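Local coordinates for protein thiol-activated cytolysin (PDB 6NAL) that probably forms large pores in target membranes, as a Gram-negative bacterial relative of the cholesterol-dependent cytolysins, at residues S130-F133 with D134-G138; E156-L159 with M160-G164. All coordinates share one frame; numbering follows the deposited sequence.

Interaction 1: S130-F133 with D134-G138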
loop_
_atom_site.group_PDB
_atom_site.type_symbol
_atom_site.label_atom_id
_atom_site.label_comp_id
_atom_site.label_asym_id
_atom_site.label_seq_id
_atom_site.Cartn_x
_atom_site.Cartn_y
_atom_site.Cartn_z
ATOM N N SER A 130 47.147 -21.605 -21.506
ATOM C CA SER A 130 48.016 -22.749 -21.254
ATOM C C SER A 130 49.197 -22.347 -20.387
ATOM O O SER A 130 49.488 -22.997 -19.386
ATOM C CB SER A 130 48.475 -23.344 -22.581
ATOM O OG SER A 130 47.376 -23.982 -23.210
ATOM N N LYS A 131 49.855 -21.241 -20.724
ATOM C CA LYS A 131 51.022 -20.848 -19.959
ATOM C C LYS A 131 50.629 -20.463 -18.553
ATOM O O LYS A 131 51.441 -20.573 -17.635
ATOM C CB LYS A 131 51.769 -19.705 -20.656
ATOM C CG LYS A 131 52.188 -19.954 -22.148
ATOM C CD LYS A 131 52.495 -21.422 -22.486
ATOM C CE LYS A 131 52.507 -21.710 -24.010
ATOM N NZ LYS A 131 52.981 -20.541 -24.800
ATOM N N TRP A 132 49.387 -20.036 -18.346
ATOM C CA TRP A 132 49.043 -19.637 -16.995
ATOM C C TRP A 132 48.718 -20.832 -16.125
ATOM O O TRP A 132 49.110 -20.856 -14.956
ATOM C CB TRP A 132 47.871 -18.672 -16.943
ATOM C CG TRP A 132 47.743 -18.055 -15.567
ATOM C CD1 TRP A 132 48.660 -17.240 -14.915
ATOM C CD2 TRP A 132 46.658 -18.215 -14.680
ATOM N NE1 TRP A 132 48.175 -16.877 -13.685
ATOM C CE2 TRP A 132 46.944 -17.458 -13.520
ATOM C CE3 TRP A 132 45.455 -18.911 -14.754
ATOM C CZ2 TRP A 132 46.064 -17.388 -12.450
ATOM C CZ3 TRP A 132 44.584 -18.838 -13.693
ATOM C CH2 TRP A 132 44.896 -18.093 -12.549
ATOM N N PHE A 133 47.964 -21.815 -16.625
ATOM C CA PHE A 133 47.774 -22.965 -15.756
ATOM C C PHE A 133 48.807 -24.066 -16.019
ATOM O O PHE A 133 48.996 -24.924 -15.150
ATOM C CB PHE A 133 46.309 -23.513 -15.747
ATOM C CG PHE A 133 45.664 -23.749 -17.083
ATOM C CD1 PHE A 133 46.294 -24.504 -18.071
ATOM C CD2 PHE A 133 44.374 -23.250 -17.320
ATOM C CE1 PHE A 133 45.651 -24.731 -19.297
ATOM C CE2 PHE A 133 43.733 -23.467 -18.538
ATOM C CZ PHE A 133 44.367 -24.210 -19.526
ATOM N N ASP A 134 49.580 -24.009 -17.114
ATOM C CA ASP A 134 50.800 -24.818 -17.110
ATOM C C ASP A 134 51.812 -24.317 -16.089
ATOM O O ASP A 134 52.905 -24.877 -16.010
ATOM C CB ASP A 134 51.471 -24.851 -18.481
ATOM C CG ASP A 134 51.186 -26.144 -19.238
ATOM O OD1 ASP A 134 51.972 -26.512 -20.138
ATOM O OD2 ASP A 134 50.148 -26.784 -18.956
ATOM N N SER A 135 51.479 -23.268 -15.333
ATOM C CA SER A 135 52.340 -22.722 -14.293
ATOM C C SER A 135 51.680 -22.730 -12.917
ATOM O O SER A 135 52.217 -22.107 -11.993
ATOM C CB SER A 135 52.780 -21.293 -14.664
ATOM O OG SER A 135 52.029 -20.289 -13.999
ATOM N N HIS A 136 50.526 -23.400 -12.758
ATOM C CA HIS A 136 49.858 -23.618 -11.460
ATOM C C HIS A 136 49.541 -25.090 -11.297
ATOM O O HIS A 136 48.405 -25.505 -11.039
ATOM C CB HIS A 136 48.580 -22.804 -11.283
ATOM C CG HIS A 136 48.833 -21.335 -11.175
ATOM N ND1 HIS A 136 47.841 -20.393 -11.302
ATOM C CD2 HIS A 136 49.984 -20.644 -10.992
ATOM C CE1 HIS A 136 48.365 -19.185 -11.186
ATOM N NE2 HIS A 136 49.664 -19.310 -10.992
ATOM N N GLY A 137 50.579 -25.894 -11.484
ATOM C CA GLY A 137 50.439 -27.323 -11.601
ATOM C C GLY A 137 50.114 -27.703 -13.028
ATOM O O GLY A 137 50.577 -27.065 -13.986
ATOM N N GLY A 138 49.333 -28.766 -13.175
ATOM C CA GLY A 138 48.789 -29.104 -14.467
ATOM C C GLY A 138 47.901 -27.959 -14.902
ATOM O O GLY A 138 48.312 -27.136 -15.722
#
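The carbonyl oxygen of Trp132 takes two donors from Ser135, three residues on. Ser135 OG reaches Trp132 O at 3.1 Å, coming from above the carbonyl plane, 38° out of it, and so not along a lone pair. The backbone adds a weak bond, Ser135 N to Trp132 O at 3.4 Å, though the position of that nitrogen is uncertain. The same oxygen also lies over the centre of one face of the His136 ring, 3.8 Å above its plane.

That ring then turns its edge onto the indole. His136 and the five-membered ring of Trp132 make an edge-to-face (T-shaped) pair, with centroids 4.4 Å apart and planes at 69°. CE1 of His136 leads, coming down over the CE2 side of the indole, but too close for its exact separation to be trusted. Trp132 holds CG anti to its amide nitrogen (chi1 -168°), which sets the indole beside the carbonyl carbon, where the edge of His136 meets its face.

This is the C-terminal end of helix 118-133 unwinding into the loop that leads to strand 147-152. The bond from His136 N to Phe133 O, 3.2 Å, closes something near a type I turn through Asp134 and Ser135; the acceptor is crowded in the model, so its length is approximate. Asp134 N likewise points back to Ser130 O, at a doubtfully short distance. The same amide nitrogen meets the Phe133 ring at its edge, 3.5 Å from CD1.

Past the turn, Gly137 takes a positive phi. Asp134 sends OD2 to a salt bridge with Arg327, a residue that also touches the side chains of Ser130 and Phe133. Ala436 of the second subunit packs against the side chains of both Trp132 and His136.

Interaction 2: E156-L159 with M160-G164; sequences ENEL and MLKFG
Glu158 and Lys162, one helical turn apart, run side by side in the same direction and join in a salt bridge: Lys162 NZ to Glu158 OE2, 2.7 Å, met nearly along the C-O axis of the carboxylate. Lys162 is stretched out beyond CG, and Glu158 keeps CG anti to its own amide nitrogen (chi1 -157°), which swings the carboxylate forward to the ammonium. One residue further along, on a buried side of the helix, Phe163 brings its ring edge to Leu159 O, 3.3 Å from CD1 and in the ring plane. That oxygen also takes Phe163 N at 3.0 Å.

Helix 156-163 is built from such i to i+4 bonds. Lying between strands 147-152 and 187-202, it probably belongs to one of the helical bundles that in relatives unfurl into membrane-crossing hairpins. Gly164 ends it with positive phi, its N still bonded to Met160 O.

Farther out, Ser151 OG takes a hydrogen bond from Lys162 NZ while Tyr55 offers a cation-pi face, and Tyr154 N holds Glu158 OE1. A bound imidazole, probably from the crystallisation liquor, lies about 3 Å from the Glu158 side chain. Leu161 packs on Tyr55 and Thr353, Leu159 and Met160 on Ile167.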
loop_
_atom_site.group_PDB
_atom_site.type_symbol
_atom_site.label_atom_id
_atom_site.label_comp_id
_atom_site.label_asym_id
_atom_site.label_seq_id
_atom_site.Cartn_x
_atom_site.Cartn_y
_atom_site.Cartn_z
ATOM N N GLU A 156 9.637 -12.042 -21.532
ATOM C CA GLU A 156 10.998 -12.225 -22.021
ATOM C C GLU A 156 11.787 -10.924 -21.969
ATOM O O GLU A 156 13.016 -10.956 -21.856
ATOM C CB GLU A 156 10.987 -12.783 -23.446
ATOM C CG GLU A 156 10.488 -14.230 -23.582
ATOM C CD GLU A 156 8.977 -14.309 -23.917
ATOM O OE1 GLU A 156 8.261 -13.266 -23.748
ATOM O OE2 GLU A 156 8.506 -15.415 -24.322
ATOM N N ASN A 157 11.111 -9.769 -22.024
ATOM C CA ASN A 157 11.868 -8.524 -22.134
ATOM C C ASN A 157 12.339 -8.035 -20.782
ATOM O O ASN A 157 13.381 -7.383 -20.686
ATOM C CB ASN A 157 11.052 -7.424 -22.808
ATOM C CG ASN A 157 11.034 -7.564 -24.330
ATOM O OD1 ASN A 157 12.081 -7.731 -24.993
ATOM N ND2 ASN A 157 9.839 -7.513 -24.886
ATOM N N GLU A 158 11.565 -8.296 -19.739
ATOM C CA GLU A 158 12.042 -7.965 -18.416
ATOM C C GLU A 158 13.221 -8.853 -18.096
ATOM O O GLU A 158 14.180 -8.400 -17.480
ATOM C CB GLU A 158 10.947 -8.125 -17.346
ATOM C CG GLU A 158 11.238 -7.252 -16.073
ATOM C CD GLU A 158 10.474 -7.645 -14.793
ATOM O OE1 GLU A 158 9.448 -8.366 -14.882
ATOM O OE2 GLU A 158 10.915 -7.232 -13.676
ATOM N N LEU A 159 13.162 -10.112 -18.546
ATOM C CA LEU A 159 14.248 -11.058 -18.347
ATOM C C LEU A 159 15.515 -10.549 -18.992
ATOM O O LEU A 159 16.549 -10.427 -18.333
ATOM C CB LEU A 159 13.885 -12.427 -18.932
ATOM C CG LEU A 159 14.586 -13.622 -18.283
ATOM C CD1 LEU A 159 13.848 -14.928 -18.326
ATOM C CD2 LEU A 159 15.930 -13.836 -18.989
HETATM N N MSE A 160 15.457 -10.223 -20.268
HETATM C CA MSE A 160 16.670 -9.836 -20.974
HETATM C C MSE A 160 17.256 -8.620 -20.326
HETATM O O MSE A 160 18.435 -8.528 -20.132
HETATM C CB MSE A 160 16.408 -9.566 -22.436
HETATM C CG MSE A 160 16.409 -10.834 -23.298
HETATM SE SE MSE A 160 15.399 -10.484 -24.958
HETATM C CE MSE A 160 16.363 -8.939 -25.585
ATOM N N LEU A 161 16.411 -7.680 -19.930
ATOM C CA LEU A 161 16.940 -6.413 -19.433
ATOM C C LEU A 161 17.532 -6.506 -18.024
ATOM O O LEU A 161 18.423 -5.736 -17.672
ATOM C CB LEU A 161 15.829 -5.376 -19.448
ATOM C CG LEU A 161 16.302 -3.962 -19.235
ATOM C CD1 LEU A 161 17.354 -3.568 -20.273
ATOM C CD2 LEU A 161 15.086 -3.002 -19.301
ATOM N N LYS A 162 16.999 -7.362 -17.174
ATOM C CA LYS A 162 17.470 -7.431 -15.809
ATOM C C LYS A 162 18.677 -8.342 -15.691
ATOM O O LYS A 162 19.588 -8.049 -14.927
ATOM C CB LYS A 162 16.340 -7.913 -14.918
ATOM C CG LYS A 162 15.330 -6.818 -14.627
ATOM C CD LYS A 162 14.409 -7.217 -13.467
ATOM C CE LYS A 162 13.659 -6.027 -12.876
ATOM N NZ LYS A 162 12.722 -6.516 -11.841
ATOM N N PHE A 163 18.738 -9.379 -16.515
ATOM C CA PHE A 163 19.747 -10.418 -16.450
ATOM C C PHE A 163 20.766 -10.414 -17.583
ATOM O O PHE A 163 21.687 -11.226 -17.549
ATOM C CB PHE A 163 19.032 -11.770 -16.435
ATOM C CG PHE A 163 18.165 -11.950 -15.236
ATOM C CD1 PHE A 163 16.831 -11.577 -15.263
ATOM C CD2 PHE A 163 18.697 -12.461 -14.058
ATOM C CE1 PHE A 163 16.032 -11.723 -14.146
ATOM C CE2 PHE A 163 17.899 -12.621 -12.924
ATOM C CZ PHE A 163 16.565 -12.239 -12.962
ATOM N N GLY A 164 20.619 -9.571 -18.596
ATOM C CA GLY A 164 21.625 -9.497 -19.654
ATOM C C GLY A 164 21.991 -10.824 -20.288
ATOM O O GLY A 164 23.159 -11.042 -20.644
#

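Both contacts are local, but interaction 1 lies at a helix end on the periphery, its centre about 39 Å from that of the chain, whereas the centre of interaction 2 lies about 9 Å from it. The two centres are about 37 Å apart and the contacts share no helix or strand. Residues 130-138 are largely exposed, with Trp132 and His136 packing on the second subunit; a ring pair and irregular turn bonds carry the contact. Residues 156-164 touch no other chain; a regular helix packs there against strands 44-59 and 349-372 and helix 167-174, and its ion pair has further polar and aromatic partners.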